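Local coordinates for protein mandelate racemase/muconate lactonizing enzyme (Polaromonas sp., PDB 2OG9) that belongs to the mandelate racemase/muconate lactonizing group of the enolase superfamily and probably abstracts the proton next to a substrate carboxylate, as in mandelate racemase, at residues Thr222-Cys227 and Ala251-Gln256; Ile229-Asn234 and Phe257-Ala262. All blocks are in the same frame, centred on the assembly; numbering follows the deposited sequence.

Interaction 1: Thr222-Cys227 and Ala251-Gln256; sequences TAQRMC and AALALQ. With CA (calcium ion), chain C.
Gln224 turns its side-chain amide toward Leu253 and Gln256. Methyl CD2 of Leu253 stands above the amide plane at the oxygen end, 3.6 Å from Gln224 OE1. At the edge, near the amide plane, Gln224 NE2 comes within 3.7 Å of Gln256 CG; NE2 gives its hydrogen bond to Asp258 of the second subunit. The two glutamine side chains cross at about a right angle, their amide planes 67° apart. Gln224 gets there by setting CG anti to the backbone N (chi1 -169°) and then bending at chi2, which carries the amide toward helix 247-256 although CB itself is not aimed there. Leu253 carries most of the apolar contact: its CD1 meets Ala223 CB at 4.0 Å, while its CD2 also lies 4.1 Å from Cys227 SG. These side chains bridge helix axes 10.9 Å apart, crossing at -24°. Near the C-terminal end of helix 247-256, off to the flank of this contact, Ala254 O binds a calcium ion, together with Phe257 O and five waters. The two helices run nearly parallel as neighbours in the outer layer of the TIM barrel; Phe257 packs against Gln224 and Cys227, Leu242 against Ala223, and helix 190-204 against selenomethionine Met226.

Interaction 2: Ile229-Asn234 and Phe257-Ala262; sequences IFEPFN and FDTPIA. With CA (calcium ion), chain C.
Glu231 reaches across to the turn at Phe257-Thr259 and takes three hydrogen bonds from it. OE1 takes two of them, from Thr259 OG1 at 2.8 Å, nearly head-on to the C-O bond, and from Thr259 N on its syn lone pair. OE2 accepts from Asp258 N at 3.0 Å, a nearly straight bond (171°) on the syn side but tilted slightly out of the carboxylate plane. A water donating to both Phe230 O and Thr259 OG1 adds an indirect link. The side chain bends at chi2 after placing CG anti to the carbonyl carbon (chi1 -78°), which brings the carboxylate to the turn. The ring edge of Phe257 faces Glu231 OE2 in plane, 3.6 Å from CD1, and Glu231 CG packs beside the same CD1 atom; carboxylate and ring stand 86° apart. As for charge, Glu231 OE2 lies 4.2 Å from OD2 of Asp258, which forms a salt bridge with Arg228 of the third subunit. Replacing Glu231 with a leucine would probably leave the amides of Asp258 and Thr259 and the Thr259 hydroxyl without this acceptor and the turn less firmly held. That turn also carries calcium, bound by Phe257 O at 2.4 Å, with metal waters donating to Asp258 O and Thr259 O. Three donors on one carboxylate probably favour its ionised form despite the nearby aspartate, and the same bonds hold the chain just before strand 261-263.

How the interactions relate
Along the chain, helix 220-230 comes first and supplies one side of interaction 1 through 222-227 and begins that of interaction 2 at 229-234. Strand 238-239 and helix 247-256 follow. At 251-256 interaction 1 closes its loop of 23 intervening residues, and at 257-262 interaction 2 closes one of 22, so the two loops cross instead of nesting. Their centres are about 9 Å apart, and Phe257 joins them: its CZ lies 3.4 Å from Gln224 O. Ile261 CG1 likewise packs against Ala254 and Leu253. Together the contacts tie helix 220-230 to helix 247-256 and to the entry into barrel strand 261-263, with a calcium ion held by one residue from each, Ala254 and Phe257, where helix 247-256 ends.

Interaction 1: Thr222-Cys227 and Ala251-Gln256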
ATOM      1  N   THR A 222       4.296 -25.911  12.828  1.00 30.42           N
ATOM      2  CA  THR A 222       3.432 -26.836  13.554  1.00 30.74           C
ATOM      3  C   THR A 222       1.986 -26.339  13.588  1.00 29.48           C
ATOM      4  O   THR A 222       1.054 -27.108  13.354  1.00 29.44           O
ATOM      5  CB  THR A 222       3.942 -27.063  14.995  1.00 32.41           C
ATOM      6  OG1 THR A 222       5.295 -27.537  14.950  1.00 33.83           O
ATOM      7  CG2 THR A 222       3.089 -28.101  15.710  1.00 32.25           C
ATOM      8  N   ALA A 223       1.799 -25.050  13.866  1.00 28.39           N
ATOM      9  CA  ALA A 223       0.452 -24.484  13.909  1.00 27.83           C
ATOM     10  C   ALA A 223      -0.232 -24.689  12.565  1.00 27.37           C
ATOM     11  O   ALA A 223      -1.419 -25.006  12.500  1.00 26.29           O
ATOM     12  CB  ALA A 223       0.512 -22.994  14.242  1.00 26.98           C
ATOM     13  N   GLN A 224       0.528 -24.506  11.491  1.00 27.33           N
ATOM     14  CA  GLN A 224       0.004 -24.667  10.142  1.00 28.25           C
ATOM     15  C   GLN A 224      -0.564 -26.071   9.936  1.00 28.21           C
ATOM     16  O   GLN A 224      -1.674 -26.233   9.431  1.00 27.21           O
ATOM     17  CB  GLN A 224       1.117 -24.412   9.124  1.00 28.91           C
ATOM     18  CG  GLN A 224       0.644 -24.286   7.685  1.00 30.00           C
ATOM     19  CD  GLN A 224      -0.106 -22.990   7.431  1.00 31.63           C
ATOM     20  OE1 GLN A 224       0.165 -21.973   8.067  1.00 30.51           O
ATOM     21  NE2 GLN A 224      -1.036 -23.016   6.485  1.00 30.20           N
ATOM     22  N   ARG A 225       0.204 -27.081  10.332  1.00 29.12           N
ATOM     23  CA  ARG A 225      -0.212 -28.475  10.181  1.00 31.22           C
ATOM     24  C   ARG A 225      -1.379 -28.858  11.092  1.00 30.56           C
ATOM     25  O   ARG A 225      -2.291 -29.564  10.667  1.00 30.84           O
ATOM     26  CB  ARG A 225       0.975 -29.417  10.437  1.00 31.14           C
ATOM     27  CG  ARG A 225       1.800 -29.766   9.194  1.00 33.58           C
ATOM     28  CD  ARG A 225       2.444 -28.548   8.552  1.00 34.67           C
ATOM     29  NE  ARG A 225       3.100 -28.886   7.290  1.00 34.68           N
ATOM     30  CZ  ARG A 225       4.360 -29.301   7.177  1.00 35.19           C
ATOM     31  NH1 ARG A 225       5.126 -29.424   8.253  1.00 33.73           N
ATOM     32  NH2 ARG A 225       4.851 -29.612   5.982  1.00 31.75           N
HETATM   33  N   MSE A 226      -1.352 -28.396  12.339  1.00 30.87           N
HETATM   34  CA  MSE A 226      -2.425 -28.710  13.281  1.00 31.29           C
HETATM   35  C   MSE A 226      -3.747 -28.051  12.893  1.00 30.15           C
HETATM   36  O   MSE A 226      -4.807 -28.668  13.009  1.00 30.32           O
HETATM   37  CB  MSE A 226      -2.038 -28.291  14.700  1.00 33.32           C
HETATM   38  CG  MSE A 226      -0.911 -29.117  15.297  1.00 36.82           C
HETATM   39 SE   MSE A 226      -1.322 -31.017  15.313  1.00 55.01          SE
HETATM   40  CE  MSE A 226      -2.277 -31.108  16.998  1.00 37.49           C
ATOM     41  N   CYS A 227      -3.692 -26.801  12.439  1.00 28.88           N
ATOM     42  CA  CYS A 227      -4.916 -26.122  12.031  1.00 28.02           C
ATOM     43  C   CYS A 227      -5.519 -26.865  10.845  1.00 28.08           C
ATOM     44  O   CYS A 227      -6.735 -27.035  10.759  1.00 26.47           O
ATOM     45  CB  CYS A 227      -4.632 -24.664  11.651  1.00 28.89           C
ATOM     46  SG  CYS A 227      -4.288 -23.579  13.062  1.00 27.59           S
ATOM     47  N   ALA A 251      -2.235 -13.729  11.612  1.00 20.01           N
ATOM     48  CA  ALA A 251      -2.979 -13.223  10.456  1.00 21.05           C
ATOM     49  C   ALA A 251      -2.906 -14.210   9.294  1.00 22.65           C
ATOM     50  O   ALA A 251      -3.888 -14.409   8.575  1.00 21.51           O
ATOM     51  CB  ALA A 251      -2.423 -11.862  10.022  1.00 22.45           C
ATOM     52  N   ALA A 252      -1.739 -14.821   9.109  1.00 23.15           N
ATOM     53  CA  ALA A 252      -1.548 -15.791   8.031  1.00 24.79           C
ATOM     54  C   ALA A 252      -2.441 -17.013   8.251  1.00 25.04           C
ATOM     55  O   ALA A 252      -3.026 -17.542   7.309  1.00 25.26           O
ATOM     56  CB  ALA A 252      -0.080 -16.214   7.953  1.00 25.84           C
ATOM     57  N   LEU A 253      -2.538 -17.466   9.495  1.00 23.82           N
ATOM     58  CA  LEU A 253      -3.384 -18.608   9.803  1.00 24.92           C
ATOM     59  C   LEU A 253      -4.853 -18.265   9.553  1.00 23.44           C
ATOM     60  O   LEU A 253      -5.589 -19.047   8.953  1.00 23.38           O
ATOM     61  CB  LEU A 253      -3.182 -19.033  11.260  1.00 24.46           C
ATOM     62  CG  LEU A 253      -1.846 -19.717  11.562  1.00 24.52           C
ATOM     63  CD1 LEU A 253      -1.618 -19.793  13.061  1.00 25.33           C
ATOM     64  CD2 LEU A 253      -1.843 -21.105  10.936  1.00 24.97           C
ATOM     65  N   ALA A 254      -5.278 -17.089  10.005  1.00 23.08           N
ATOM     66  CA  ALA A 254      -6.663 -16.659   9.828  1.00 22.60           C
ATOM     67  C   ALA A 254      -7.042 -16.508   8.356  1.00 23.40           C
ATOM     68  O   ALA A 254      -8.177 -16.776   7.968  1.00 23.67           O
ATOM     69  CB  ALA A 254      -6.901 -15.340  10.568  1.00 22.37           C
ATOM     70  N   LEU A 255      -6.096 -16.075   7.531  1.00 22.10           N
ATOM     71  CA  LEU A 255      -6.381 -15.900   6.113  1.00 24.65           C
ATOM     72  C   LEU A 255      -6.537 -17.249   5.416  1.00 23.71           C
ATOM     73  O   LEU A 255      -7.379 -17.411   4.539  1.00 23.81           O
ATOM     74  CB  LEU A 255      -5.256 -15.100   5.436  1.00 25.90           C
ATOM     75  CG  LEU A 255      -5.379 -14.881   3.922  1.00 29.41           C
ATOM     76  CD1 LEU A 255      -6.669 -14.141   3.616  1.00 29.25           C
ATOM     77  CD2 LEU A 255      -4.177 -14.087   3.406  1.00 30.60           C
ATOM     78  N   GLN A 256      -5.729 -18.213   5.838  1.00 24.59           N
ATOM     79  CA  GLN A 256      -5.712 -19.548   5.253  1.00 27.37           C
ATOM     80  C   GLN A 256      -6.837 -20.486   5.678  1.00 28.37           C
ATOM     81  O   GLN A 256      -7.426 -21.177   4.844  1.00 27.83           O
ATOM     82  CB  GLN A 256      -4.360 -20.210   5.576  1.00 28.88           C
ATOM     83  CG  GLN A 256      -4.174 -21.648   5.083  1.00 32.88           C
ATOM     84  CD  GLN A 256      -4.186 -21.764   3.568  1.00 36.04           C
ATOM     85  OE1 GLN A 256      -3.585 -20.947   2.865  1.00 39.28           O
ATOM     86  NE2 GLN A 256      -4.862 -22.789   3.058  1.00 35.47           N
TER
HETATM   87 CA    CA C 401     -10.370 -17.431   8.060  1.00 28.88          CA
HETATM   88  O   HOH W   1     -10.271 -17.733   5.705  1.00 26.44           O
HETATM   89  O   HOH W   2     -10.458 -15.232   9.071  1.00 27.11           O
HETATM   90  O   HOH W   3     -11.586 -15.906   6.557  1.00 25.42           O
HETATM   91  O   HOH W   4     -12.501 -18.154   8.624  1.00 29.18           O
HETATM   92  O   HOH W   5      -9.770 -17.861  10.404  1.00 21.37           O

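Interaction 2: Ile229-Asn234 and Phe257-Ala262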
ATOM      1  N   ILE A 229      -5.350 -30.038  10.117  1.00 31.76           N
ATOM      2  CA  ILE A 229      -5.992 -31.247  10.611  1.00 34.48           C
ATOM      3  C   ILE A 229      -7.314 -30.956  11.317  1.00 34.32           C
ATOM      4  O   ILE A 229      -8.290 -31.681  11.136  1.00 34.77           O
ATOM      5  CB  ILE A 229      -5.055 -32.000  11.583  1.00 36.13           C
ATOM      6  CG1 ILE A 229      -3.767 -32.398  10.856  1.00 37.02           C
ATOM      7  CG2 ILE A 229      -5.755 -33.235  12.132  1.00 39.12           C
ATOM      8  CD1 ILE A 229      -2.670 -32.898  11.773  1.00 38.28           C
ATOM      9  N   PHE A 230      -7.350 -29.888  12.108  1.00 33.61           N
ATOM     10  CA  PHE A 230      -8.559 -29.528  12.846  1.00 33.57           C
ATOM     11  C   PHE A 230      -9.702 -28.979  11.997  1.00 34.16           C
ATOM     12  O   PHE A 230     -10.846 -28.961  12.447  1.00 34.28           O
ATOM     13  CB  PHE A 230      -8.232 -28.512  13.948  1.00 34.05           C
ATOM     14  CG  PHE A 230      -7.587 -29.114  15.168  1.00 34.33           C
ATOM     15  CD1 PHE A 230      -8.153 -30.219  15.801  1.00 35.58           C
ATOM     16  CD2 PHE A 230      -6.431 -28.555  15.705  1.00 35.16           C
ATOM     17  CE1 PHE A 230      -7.576 -30.761  16.953  1.00 35.17           C
ATOM     18  CE2 PHE A 230      -5.845 -29.086  16.854  1.00 34.46           C
ATOM     19  CZ  PHE A 230      -6.421 -30.192  17.480  1.00 34.77           C
ATOM     20  N   GLU A 231      -9.403 -28.534  10.779  1.00 34.31           N
ATOM     21  CA  GLU A 231     -10.426 -27.965   9.898  1.00 35.25           C
ATOM     22  C   GLU A 231     -11.739 -28.748   9.824  1.00 36.24           C
ATOM     23  O   GLU A 231     -12.816 -28.169   9.962  1.00 34.94           O
ATOM     24  CB  GLU A 231      -9.876 -27.788   8.475  1.00 36.98           C
ATOM     25  CG  GLU A 231      -8.978 -26.575   8.269  1.00 38.62           C
ATOM     26  CD  GLU A 231      -9.752 -25.269   8.130  1.00 39.36           C
ATOM     27  OE1 GLU A 231     -10.380 -24.822   9.114  1.00 37.95           O
ATOM     28  OE2 GLU A 231      -9.733 -24.683   7.027  1.00 38.57           O
ATOM     29  N   PRO A 232     -11.671 -30.071   9.590  1.00 36.24           N
ATOM     30  CA  PRO A 232     -12.893 -30.882   9.503  1.00 36.64           C
ATOM     31  C   PRO A 232     -13.721 -30.898  10.786  1.00 35.99           C
ATOM     32  O   PRO A 232     -14.936 -31.100  10.746  1.00 35.59           O
ATOM     33  CB  PRO A 232     -12.363 -32.273   9.152  1.00 37.01           C
ATOM     34  CG  PRO A 232     -11.096 -31.984   8.421  1.00 37.19           C
ATOM     35  CD  PRO A 232     -10.490 -30.885   9.260  1.00 37.26           C
ATOM     36  N   PHE A 233     -13.055 -30.687  11.917  1.00 35.79           N
ATOM     37  CA  PHE A 233     -13.704 -30.686  13.229  1.00 35.72           C
ATOM     38  C   PHE A 233     -14.747 -29.591  13.432  1.00 34.55           C
ATOM     39  O   PHE A 233     -15.633 -29.728  14.275  1.00 33.83           O
ATOM     40  CB  PHE A 233     -12.647 -30.562  14.329  1.00 38.32           C
ATOM     41  CG  PHE A 233     -11.942 -31.848  14.649  1.00 42.74           C
ATOM     42  CD1 PHE A 233     -12.446 -32.706  15.622  1.00 43.67           C
ATOM     43  CD2 PHE A 233     -10.774 -32.203  13.981  1.00 42.88           C
ATOM     44  CE1 PHE A 233     -11.793 -33.902  15.929  1.00 46.19           C
ATOM     45  CE2 PHE A 233     -10.114 -33.394  14.278  1.00 45.37           C
ATOM     46  CZ  PHE A 233     -10.624 -34.245  15.254  1.00 46.23           C
ATOM     47  N   ASN A 234     -14.643 -28.505  12.671  1.00 32.91           N
ATOM     48  CA  ASN A 234     -15.577 -27.388  12.807  1.00 31.50           C
ATOM     49  C   ASN A 234     -15.573 -26.823  14.224  1.00 28.94           C
ATOM     50  O   ASN A 234     -16.630 -26.618  14.830  1.00 26.22           O
ATOM     51  CB  ASN A 234     -17.003 -27.812  12.445  1.00 35.97           C
ATOM     52  CG  ASN A 234     -17.197 -27.989  10.957  1.00 40.11           C
ATOM     53  OD1 ASN A 234     -16.731 -27.175  10.159  1.00 43.01           O
ATOM     54  ND2 ASN A 234     -17.903 -29.047  10.572  1.00 42.07           N
ATOM     55  N   PHE A 257      -7.154 -20.500   6.967  1.00 25.56           N
ATOM     56  CA  PHE A 257      -8.154 -21.431   7.475  1.00 26.24           C
ATOM     57  C   PHE A 257      -9.571 -20.940   7.759  1.00 25.04           C
ATOM     58  O   PHE A 257      -9.795 -19.775   8.092  1.00 22.72           O
ATOM     59  CB  PHE A 257      -7.578 -22.101   8.722  1.00 25.90           C
ATOM     60  CG  PHE A 257      -6.289 -22.834   8.468  1.00 27.05           C
ATOM     61  CD1 PHE A 257      -6.290 -24.052   7.793  1.00 28.82           C
ATOM     62  CD2 PHE A 257      -5.072 -22.295   8.879  1.00 26.15           C
ATOM     63  CE1 PHE A 257      -5.096 -24.730   7.534  1.00 29.19           C
ATOM     64  CE2 PHE A 257      -3.874 -22.960   8.627  1.00 28.76           C
ATOM     65  CZ  PHE A 257      -3.886 -24.183   7.950  1.00 29.17           C
ATOM     66  N   ASP A 258     -10.529 -21.854   7.614  1.00 24.47           N
ATOM     67  CA  ASP A 258     -11.938 -21.563   7.871  1.00 25.59           C
ATOM     68  C   ASP A 258     -12.152 -21.380   9.369  1.00 23.67           C
ATOM     69  O   ASP A 258     -12.904 -20.508   9.803  1.00 21.87           O
ATOM     70  CB  ASP A 258     -12.829 -22.719   7.402  1.00 25.72           C
ATOM     71  CG  ASP A 258     -12.941 -22.809   5.892  1.00 29.45           C
ATOM     72  OD1 ASP A 258     -12.477 -21.885   5.188  1.00 26.84           O
ATOM     73  OD2 ASP A 258     -13.516 -23.812   5.410  1.00 28.34           O
ATOM     74  N   THR A 259     -11.493 -22.227  10.154  1.00 22.16           N
ATOM     75  CA  THR A 259     -11.612 -22.177  11.609  1.00 22.70           C
ATOM     76  C   THR A 259     -11.135 -20.848  12.180  1.00 18.98           C
ATOM     77  O   THR A 259     -10.025 -20.396  11.895  1.00 18.79           O
ATOM     78  CB  THR A 259     -10.792 -23.295  12.276  1.00 23.85           C
ATOM     79  OG1 THR A 259     -11.197 -24.562  11.744  1.00 24.51           O
ATOM     80  CG2 THR A 259     -11.018 -23.292  13.789  1.00 24.67           C
ATOM     81  N   PRO A 260     -11.976 -20.200  12.997  1.00 17.10           N
ATOM     82  CA  PRO A 260     -11.597 -18.921  13.593  1.00 17.26           C
ATOM     83  C   PRO A 260     -10.367 -19.061  14.482  1.00 18.12           C
ATOM     84  O   PRO A 260     -10.176 -20.084  15.144  1.00 18.78           O
ATOM     85  CB  PRO A 260     -12.832 -18.538  14.403  1.00 17.16           C
ATOM     86  CG  PRO A 260     -13.951 -19.113  13.581  1.00 18.84           C
ATOM     87  CD  PRO A 260     -13.408 -20.476  13.207  1.00 16.82           C
ATOM     88  N   ILE A 261      -9.535 -18.029  14.470  1.00 16.42           N
ATOM     89  CA  ILE A 261      -8.344 -17.973  15.295  1.00 17.09           C
ATOM     90  C   ILE A 261      -8.683 -16.982  16.396  1.00 18.72           C
ATOM     91  O   ILE A 261      -9.208 -15.902  16.128  1.00 16.38           O
ATOM     92  CB  ILE A 261      -7.137 -17.452  14.503  1.00 19.62           C
ATOM     93  CG1 ILE A 261      -6.846 -18.404  13.341  1.00 19.98           C
ATOM     94  CG2 ILE A 261      -5.920 -17.293  15.428  1.00 20.12           C
ATOM     95  CD1 ILE A 261      -6.615 -19.846  13.772  1.00 20.47           C
ATOM     96  N   ALA A 262      -8.405 -17.362  17.636  1.00 18.43           N
ATOM     97  CA  ALA A 262      -8.686 -16.505  18.774  1.00 18.34           C
ATOM     98  C   ALA A 262      -7.387 -16.190  19.484  1.00 18.80           C
ATOM     99  O   ALA A 262      -6.577 -17.078  19.722  1.00 16.74           O
ATOM    100  CB  ALA A 262      -9.636 -17.205  19.728  1.00 19.83           C
TER
HETATM  101 CA    CA C 401     -10.370 -17.431   8.060  1.00 28.88          CA
HETATM  102  O   HOH W   6     -12.244 -26.617  13.072  1.00 26.98           O
HETATM  103  O   HOH W   4     -12.501 -18.154   8.624  1.00 29.18           O
HETATM  104  O   HOH W   5      -9.770 -17.861  10.404  1.00 21.37           O
HETATM  105  O   HOH W   2     -10.458 -15.232   9.071  1.00 27.11           O
HETATM  106  O   HOH W   3     -11.586 -15.906   6.557  1.00 25.42           O
HETATM  107  O   HOH W   1     -10.271 -17.733   5.705  1.00 26.44           O